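Local coordinates for protein hydrolase, isochorismatase family (Pseudomonas putida, PDB 4L07) that hydrolyses the amide of maleamate, probably giving maleate and ammonia during the microbial breakdown of N-heterocyclic compounds, at residues A23-D28 / V139-A144; P64-T69 / N110-V115. All coordinates share one frame; numbering follows the deposited sequence.

After the N-terminal helix 3-9 the chain enters strand 22-27, the first strand of a six-stranded parallel sheet. It returns as strand 65-70 next to the first, then as strand 112-116 on the far side of the second. Contact 2 closes this loop of 40 residues by pairing 64-69 with 110-115. The chain next crosses back to strand 138-144, and contact 1 pairs 139-144 with 23-28 on the other side of the first strand. Contact 2 is thus nested inside the loop closed by contact 1. Probable hydrogen bonds between Ile24, Val26 and Ile66 join both into one sheet.

Contact 1 of 2, residues A23-D28 / V139-A144; sequences AIIVVD and VVVTGA
Ile25 lies alongside Val140 and Thr142 and bonds to both through its backbone. Its N donates to Val140 O at 2.9 Å, and its O accepts Thr142 N at 3.0 Å. Thr142 OG1 adds a weak bond to the same oxygen, Ile25 O, at 3.3 Å. That hydroxyl sits between its own backbone N and carbonyl carbon (chi1 67°), a position from which it can reach back to the neighbouring strand. The ladder runs on at both ends, from Val140 N on Ala23 O to Ala144 N on Val27 O. Val27 N meets Thr142 O at 2.8 Å, tilted 35° from the carbonyl plane.

On one face, the CD1 tip of Ile25 rests on the branch point of Val139, 3.7 Å from Val139 CB. Val27 CG2 meets Val141 CG1 at 3.9 Å. Gly143 has a positive phi, and its CA lies close against Val27 O.

The two strands are central neighbours in the 3-2-1-4-5-6 parallel sheet of the isochorismatase fold, a three-layer alpha/beta arrangement. Their axes diverge by 14°. Helix 45-60 packs on Ile24, Val26 and Thr142; helix 146-159 packs on the opposite face, against Val27 and Val139.

Beyond the C-terminal end of strand 22-27, a water lies 2.7 Å from Asp28 OD2 and 2.8 Å from Ala144 O. Asp28 OD2 also pairs with Lys116 in a salt bridge, while OD1 bonds Thr68 OG1 and the side chain touches Cys149, a grouping consistent with the Asp-Lys-Cys catalytic triad of isochorismatase-family amidases. A sulfate ion, probably from the crystallisation liquor, lies nearby.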
ATOM      1  N   ALA A  23       5.498   7.435 -19.093  1.00 21.56           N
ATOM      2  CA  ALA A  23       4.135   7.824 -18.766  1.00 21.18           C
ATOM      3  C   ALA A  23       4.151   9.205 -18.125  1.00 21.19           C
ATOM      4  O   ALA A  23       5.117   9.579 -17.439  1.00 21.88           O
ATOM      5  CB  ALA A  23       3.484   6.802 -17.839  1.00 20.63           C
ATOM      6  N   ILE A  24       3.094   9.972 -18.375  1.00 20.75           N
ATOM      7  CA  ILE A  24       2.973  11.322 -17.841  1.00 20.88           C
ATOM      8  C   ILE A  24       1.957  11.307 -16.698  1.00 20.92           C
ATOM      9  O   ILE A  24       0.832  10.825 -16.864  1.00 21.18           O
ATOM     10  CB  ILE A  24       2.506  12.327 -18.934  1.00 21.09           C
ATOM     11  CG1 ILE A  24       3.212  12.082 -20.288  1.00 20.81           C
ATOM     12  CG2 ILE A  24       2.597  13.779 -18.450  1.00 21.21           C
ATOM     13  CD1 ILE A  24       4.732  12.176 -20.302  1.00 21.00           C
ATOM     14  N   ILE A  25       2.357  11.832 -15.544  1.00 20.31           N
ATOM     15  CA  ILE A  25       1.439  12.003 -14.418  1.00 20.19           C
ATOM     16  C   ILE A  25       1.219  13.496 -14.197  1.00 20.16           C
ATOM     17  O   ILE A  25       2.167  14.233 -13.935  1.00 20.18           O
ATOM     18  CB  ILE A  25       1.976  11.357 -13.120  1.00 20.28           C
ATOM     19  CG1 ILE A  25       2.412   9.906 -13.374  1.00 21.33           C
ATOM     20  CG2 ILE A  25       0.938  11.472 -12.006  1.00 20.42           C
ATOM     21  CD1 ILE A  25       3.305   9.331 -12.290  1.00 21.82           C
ATOM     22  N   VAL A  26      -0.029  13.929 -14.320  1.00 19.23           N
ATOM     23  CA  VAL A  26      -0.392  15.334 -14.115  1.00 19.59           C
ATOM     24  C   VAL A  26      -1.090  15.452 -12.764  1.00 19.81           C
ATOM     25  O   VAL A  26      -2.248  15.069 -12.605  1.00 19.99           O
ATOM     26  CB  VAL A  26      -1.297  15.853 -15.249  1.00 19.68           C
ATOM     27  CG1 VAL A  26      -1.553  17.352 -15.101  1.00 19.38           C
ATOM     28  CG2 VAL A  26      -0.656  15.560 -16.591  1.00 20.25           C
ATOM     29  N   VAL A  27      -0.358  15.969 -11.783  1.00 20.20           N
ATOM     30  CA  VAL A  27      -0.821  15.987 -10.396  1.00 19.90           C
ATOM     31  C   VAL A  27      -1.664  17.215 -10.052  1.00 20.28           C
ATOM     32  O   VAL A  27      -1.146  18.333  -9.970  1.00 20.66           O
ATOM     33  CB  VAL A  27       0.371  15.903  -9.410  1.00 19.42           C
ATOM     34  CG1 VAL A  27      -0.121  15.852  -7.972  1.00 18.75           C
ATOM     35  CG2 VAL A  27       1.240  14.697  -9.725  1.00 19.96           C
ATOM     36  N   ASP A  28      -2.965  16.992  -9.858  1.00 19.66           N
ATOM     37  CA  ASP A  28      -3.869  17.981  -9.255  1.00 19.81           C
ATOM     38  C   ASP A  28      -3.896  19.348  -9.945  1.00 20.07           C
ATOM     39  O   ASP A  28      -3.972  20.381  -9.267  1.00 20.32           O
ATOM     40  CB  ASP A  28      -3.556  18.171  -7.760  1.00 20.21           C
ATOM     41  CG  ASP A  28      -3.714  16.891  -6.955  1.00 20.97           C
ATOM     42  OD1 ASP A  28      -4.325  15.923  -7.463  1.00 22.11           O
ATOM     43  OD2 ASP A  28      -3.238  16.859  -5.795  1.00 21.11           O
ATOM     44  N   VAL A 139       8.527   7.780 -15.366  1.00 21.70           N
ATOM     45  CA  VAL A 139       7.403   8.705 -15.237  1.00 21.24           C
ATOM     46  C   VAL A 139       7.877  10.150 -15.300  1.00 21.76           C
ATOM     47  O   VAL A 139       8.959  10.484 -14.798  1.00 22.18           O
ATOM     48  CB  VAL A 139       6.543   8.460 -13.969  1.00 21.48           C
ATOM     49  CG1 VAL A 139       5.891   7.078 -14.024  1.00 21.25           C
ATOM     50  CG2 VAL A 139       7.356   8.621 -12.688  1.00 21.35           C
ATOM     51  N   VAL A 140       7.079  10.990 -15.950  1.00 21.43           N
ATOM     52  CA  VAL A 140       7.304  12.431 -15.920  1.00 21.93           C
ATOM     53  C   VAL A 140       6.212  13.040 -15.045  1.00 21.09           C
ATOM     54  O   VAL A 140       5.008  12.856 -15.296  1.00 20.97           O
ATOM     55  CB  VAL A 140       7.353  13.085 -17.326  1.00 23.00           C
ATOM     56  CG1 VAL A 140       8.087  12.206 -18.333  1.00 22.43           C
ATOM     57  CG2 VAL A 140       5.970  13.429 -17.816  1.00 25.74           C
ATOM     58  N   VAL A 141       6.634  13.730 -13.994  1.00 20.34           N
ATOM     59  CA  VAL A 141       5.695  14.280 -13.029  1.00 20.09           C
ATOM     60  C   VAL A 141       5.577  15.791 -13.208  1.00 20.77           C
ATOM     61  O   VAL A 141       6.581  16.496 -13.275  1.00 21.31           O
ATOM     62  CB  VAL A 141       6.084  13.925 -11.575  1.00 19.60           C
ATOM     63  CG1 VAL A 141       5.018  14.411 -10.600  1.00 19.73           C
ATOM     64  CG2 VAL A 141       6.275  12.422 -11.419  1.00 19.96           C
ATOM     65  N   THR A 142       4.333  16.258 -13.292  1.00 21.23           N
ATOM     66  CA  THR A 142       3.986  17.672 -13.436  1.00 21.12           C
ATOM     67  C   THR A 142       2.836  17.973 -12.474  1.00 21.61           C
ATOM     68  O   THR A 142       2.237  17.053 -11.924  1.00 21.01           O
ATOM     69  CB  THR A 142       3.501  17.985 -14.872  1.00 22.30           C
ATOM     70  OG1 THR A 142       2.247  17.324 -15.118  1.00 23.13           O
ATOM     71  CG2 THR A 142       4.516  17.527 -15.917  1.00 22.54           C
ATOM     72  N   GLY A 143       2.522  19.248 -12.258  1.00 20.64           N
ATOM     73  CA  GLY A 143       1.339  19.591 -11.480  1.00 20.47           C
ATOM     74  C   GLY A 143       1.486  20.632 -10.386  1.00 20.53           C
ATOM     75  O   GLY A 143       2.380  21.474 -10.429  1.00 20.18           O
ATOM     76  N   ALA A 144       0.585  20.568  -9.408  1.00 20.82           N
ATOM     77  CA  ALA A 144       0.549  21.517  -8.299  1.00 20.83           C
ATOM     78  C   ALA A 144       0.245  20.793  -6.985  1.00 20.48           C
ATOM     79  O   ALA A 144      -0.609  19.913  -6.964  1.00 20.21           O
ATOM     80  CB  ALA A 144      -0.503  22.585  -8.565  1.00 21.17           C
TER
HETATM   81  O   HOH W   1      -2.489  19.346  -4.919  1.00 23.93           O

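Contact 2 of 2, residues P64-T69 / N110-V115; sequences PVIFTT and NDVVVV
Phe67, Val114 and Thr69 bury the largest areas in this pairing. The Phe67 ring slants across the side chain of Asp111, its plane 24° from that of the carboxylate. Phe67 CE1 comes within 3.3 Å of Asp111 OD2 and also touches Asp111 CB. That oxygen is tied down by Arg59 in a salt bridge and by the backbone N of Gln108, so the carboxylate is held beside the ring. The N and O of Phe67 both bond to strand 112-116: its N donates to Val112 O at 3.0 Å, and its O accepts Val114 N at 2.8 Å.

Val114 lies side by side with Thr68. Its CG1 takes the place between the backbone N and carbonyl carbon (chi1 43°), which brings it against Phe67 O and tight up to Thr68 CG2 at 3.3 Å. The same methyl also meets Ile66 CG2.

These are parallel strands, second and third in chain order in the isochorismatase-type sheet, twisted by 32° against each other. Strand 112-116 is the outermost on this side within the chain. Val112 packs on Gly75 of a second subunit there.

Thr69 N donates to Val114 O at 3.0 Å. Its methyl CG2 lies 3.9 Å from both Val113 CG1 and Val115 CG2, while Thr69 OG1 is bonded to Val99 O.

At the N-terminal end the strands splay apart, and a water replaces the direct backbone bond. It donates to Val65 O at 2.8 Å and accepts from Val112 N at 2.9 Å.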
ATOM      1  N   PRO A  64       1.082   6.298 -21.803  1.00 22.81           N
ATOM      2  CA  PRO A  64       0.028   6.632 -20.841  1.00 22.51           C
ATOM      3  C   PRO A  64       0.094   8.074 -20.338  1.00 22.78           C
ATOM      4  O   PRO A  64       1.175   8.584 -20.040  1.00 22.69           O
ATOM      5  CB  PRO A  64       0.272   5.644 -19.697  1.00 22.43           C
ATOM      6  CG  PRO A  64       0.886   4.467 -20.373  1.00 22.17           C
ATOM      7  CD  PRO A  64       1.780   5.052 -21.433  1.00 22.88           C
ATOM      8  N   VAL A  65      -1.065   8.719 -20.272  1.00 22.55           N
ATOM      9  CA  VAL A  65      -1.208  10.061 -19.699  1.00 22.53           C
ATOM     10  C   VAL A  65      -2.296   9.970 -18.640  1.00 22.51           C
ATOM     11  O   VAL A  65      -3.445   9.670 -18.960  1.00 24.07           O
ATOM     12  CB  VAL A  65      -1.613  11.109 -20.762  1.00 23.03           C
ATOM     13  CG1 VAL A  65      -1.985  12.440 -20.105  1.00 23.09           C
ATOM     14  CG2 VAL A  65      -0.500  11.304 -21.783  1.00 23.45           C
ATOM     15  N   ILE A  66      -1.932  10.208 -17.382  1.00 21.45           N
ATOM     16  CA  ILE A  66      -2.857  10.044 -16.254  1.00 22.00           C
ATOM     17  C   ILE A  66      -2.929  11.320 -15.408  1.00 21.98           C
ATOM     18  O   ILE A  66      -1.898  11.842 -14.969  1.00 22.23           O
ATOM     19  CB  ILE A  66      -2.456   8.839 -15.368  1.00 22.24           C
ATOM     20  CG1 ILE A  66      -2.441   7.547 -16.193  1.00 22.72           C
ATOM     21  CG2 ILE A  66      -3.414   8.689 -14.188  1.00 22.01           C
ATOM     22  CD1 ILE A  66      -1.697   6.401 -15.537  1.00 23.78           C
ATOM     23  N   PHE A  67      -4.148  11.819 -15.200  1.00 21.28           N
ATOM     24  CA  PHE A  67      -4.401  12.993 -14.361  1.00 21.87           C
ATOM     25  C   PHE A  67      -4.870  12.571 -12.977  1.00 21.99           C
ATOM     26  O   PHE A  67      -5.591  11.585 -12.839  1.00 22.18           O
ATOM     27  CB  PHE A  67      -5.492  13.869 -14.987  1.00 21.87           C
ATOM     28  CG  PHE A  67      -5.096  14.511 -16.286  1.00 22.13           C
ATOM     29  CD1 PHE A  67      -5.117  13.792 -17.481  1.00 22.29           C
ATOM     30  CD2 PHE A  67      -4.726  15.853 -16.321  1.00 22.49           C
ATOM     31  CE1 PHE A  67      -4.752  14.390 -18.681  1.00 22.87           C
ATOM     32  CE2 PHE A  67      -4.364  16.460 -17.518  1.00 22.63           C
ATOM     33  CZ  PHE A  67      -4.374  15.727 -18.696  1.00 22.79           C
ATOM     34  N   THR A  68      -4.472  13.329 -11.955  1.00 21.72           N
ATOM     35  CA  THR A  68      -4.957  13.098 -10.595  1.00 21.84           C
ATOM     36  C   THR A  68      -5.748  14.292 -10.076  1.00 21.96           C
ATOM     37  O   THR A  68      -5.553  15.424 -10.526  1.00 21.72           O
ATOM     38  CB  THR A  68      -3.808  12.767  -9.612  1.00 22.35           C
ATOM     39  OG1 THR A  68      -3.134  13.966  -9.229  1.00 23.24           O
ATOM     40  CG2 THR A  68      -2.805  11.814 -10.245  1.00 22.59           C
ATOM     41  N   THR A  69      -6.645  14.026  -9.136  1.00 21.10           N
ATOM     42  CA  THR A  69      -7.415  15.064  -8.465  1.00 21.50           C
ATOM     43  C   THR A  69      -7.684  14.611  -7.034  1.00 21.34           C
ATOM     44  O   THR A  69      -7.819  13.406  -6.767  1.00 21.39           O
ATOM     45  CB  THR A  69      -8.736  15.393  -9.219  1.00 21.95           C
ATOM     46  OG1 THR A  69      -9.333  16.581  -8.683  1.00 23.23           O
ATOM     47  CG2 THR A  69      -9.737  14.239  -9.127  1.00 22.22           C
ATOM     48  N   ASN A 110     -10.702  10.666 -23.316  1.00 19.95           N
ATOM     49  CA  ASN A 110      -9.983   9.385 -23.176  1.00 20.25           C
ATOM     50  C   ASN A 110      -9.136   9.309 -21.901  1.00 20.28           C
ATOM     51  O   ASN A 110      -8.896   8.218 -21.376  1.00 19.68           O
ATOM     52  CB  ASN A 110      -9.028   9.147 -24.356  1.00 20.89           C
ATOM     53  CG  ASN A 110      -9.689   8.478 -25.557  1.00 20.70           C
ATOM     54  OD1 ASN A 110      -9.006   8.118 -26.515  1.00 22.96           O
ATOM     55  ND2 ASN A 110     -10.999   8.314 -25.520  1.00 19.48           N
ATOM     56  N   ASP A 111      -8.661  10.462 -21.434  1.00 20.37           N
ATOM     57  CA  ASP A 111      -7.656  10.515 -20.362  1.00 20.51           C
ATOM     58  C   ASP A 111      -8.198  10.001 -19.030  1.00 20.30           C
ATOM     59  O   ASP A 111      -9.240  10.453 -18.554  1.00 20.24           O
ATOM     60  CB  ASP A 111      -7.121  11.945 -20.182  1.00 20.91           C
ATOM     61  CG  ASP A 111      -6.417  12.486 -21.428  1.00 20.93           C
ATOM     62  OD1 ASP A 111      -5.952  11.698 -22.282  1.00 22.74           O
ATOM     63  OD2 ASP A 111      -6.306  13.728 -21.538  1.00 21.49           O
ATOM     64  N   VAL A 112      -7.475   9.052 -18.434  1.00 21.06           N
ATOM     65  CA  VAL A 112      -7.834   8.506 -17.131  1.00 21.04           C
ATOM     66  C   VAL A 112      -7.598   9.533 -16.025  1.00 20.96           C
ATOM     67  O   VAL A 112      -6.541  10.175 -15.973  1.00 20.85           O
ATOM     68  CB  VAL A 112      -7.051   7.210 -16.831  1.00 21.18           C
ATOM     69  CG1 VAL A 112      -7.238   6.774 -15.380  1.00 22.03           C
ATOM     70  CG2 VAL A 112      -7.476   6.103 -17.785  1.00 22.26           C
ATOM     71  N   VAL A 113      -8.601   9.698 -15.167  1.00 21.43           N
ATOM     72  CA  VAL A 113      -8.468  10.497 -13.953  1.00 21.32           C
ATOM     73  C   VAL A 113      -8.466   9.569 -12.735  1.00 21.74           C
ATOM     74  O   VAL A 113      -9.321   8.695 -12.609  1.00 20.98           O
ATOM     75  CB  VAL A 113      -9.582  11.557 -13.847  1.00 22.02           C
ATOM     76  CG1 VAL A 113      -9.467  12.358 -12.554  1.00 22.22           C
ATOM     77  CG2 VAL A 113      -9.520  12.493 -15.046  1.00 21.14           C
ATOM     78  N   VAL A 114      -7.481   9.753 -11.860  1.00 21.48           N
ATOM     79  CA  VAL A 114      -7.416   9.021 -10.595  1.00 22.19           C
ATOM     80  C   VAL A 114      -7.761   9.968  -9.440  1.00 22.03           C
ATOM     81  O   VAL A 114      -7.175  11.049  -9.311  1.00 22.10           O
ATOM     82  CB  VAL A 114      -6.034   8.342 -10.394  1.00 22.70           C
ATOM     83  CG1 VAL A 114      -4.913   9.276 -10.783  1.00 24.54           C
ATOM     84  CG2 VAL A 114      -5.844   7.854  -8.961  1.00 23.01           C
ATOM     85  N   VAL A 115      -8.727   9.565  -8.620  1.00 22.19           N
ATOM     86  CA  VAL A 115      -9.131  10.360  -7.461  1.00 22.94           C
ATOM     87  C   VAL A 115      -8.368   9.853  -6.245  1.00 23.33           C
ATOM     88  O   VAL A 115      -8.278   8.643  -6.021  1.00 24.36           O
ATOM     89  CB  VAL A 115     -10.655  10.304  -7.205  1.00 23.85           C
ATOM     90  CG1 VAL A 115     -11.030  11.111  -5.966  1.00 24.11           C
ATOM     91  CG2 VAL A 115     -11.420  10.830  -8.409  1.00 24.29           C
TER
HETATM   92  O   HOH W   2      -5.293   7.787 -19.778  1.00 26.71           O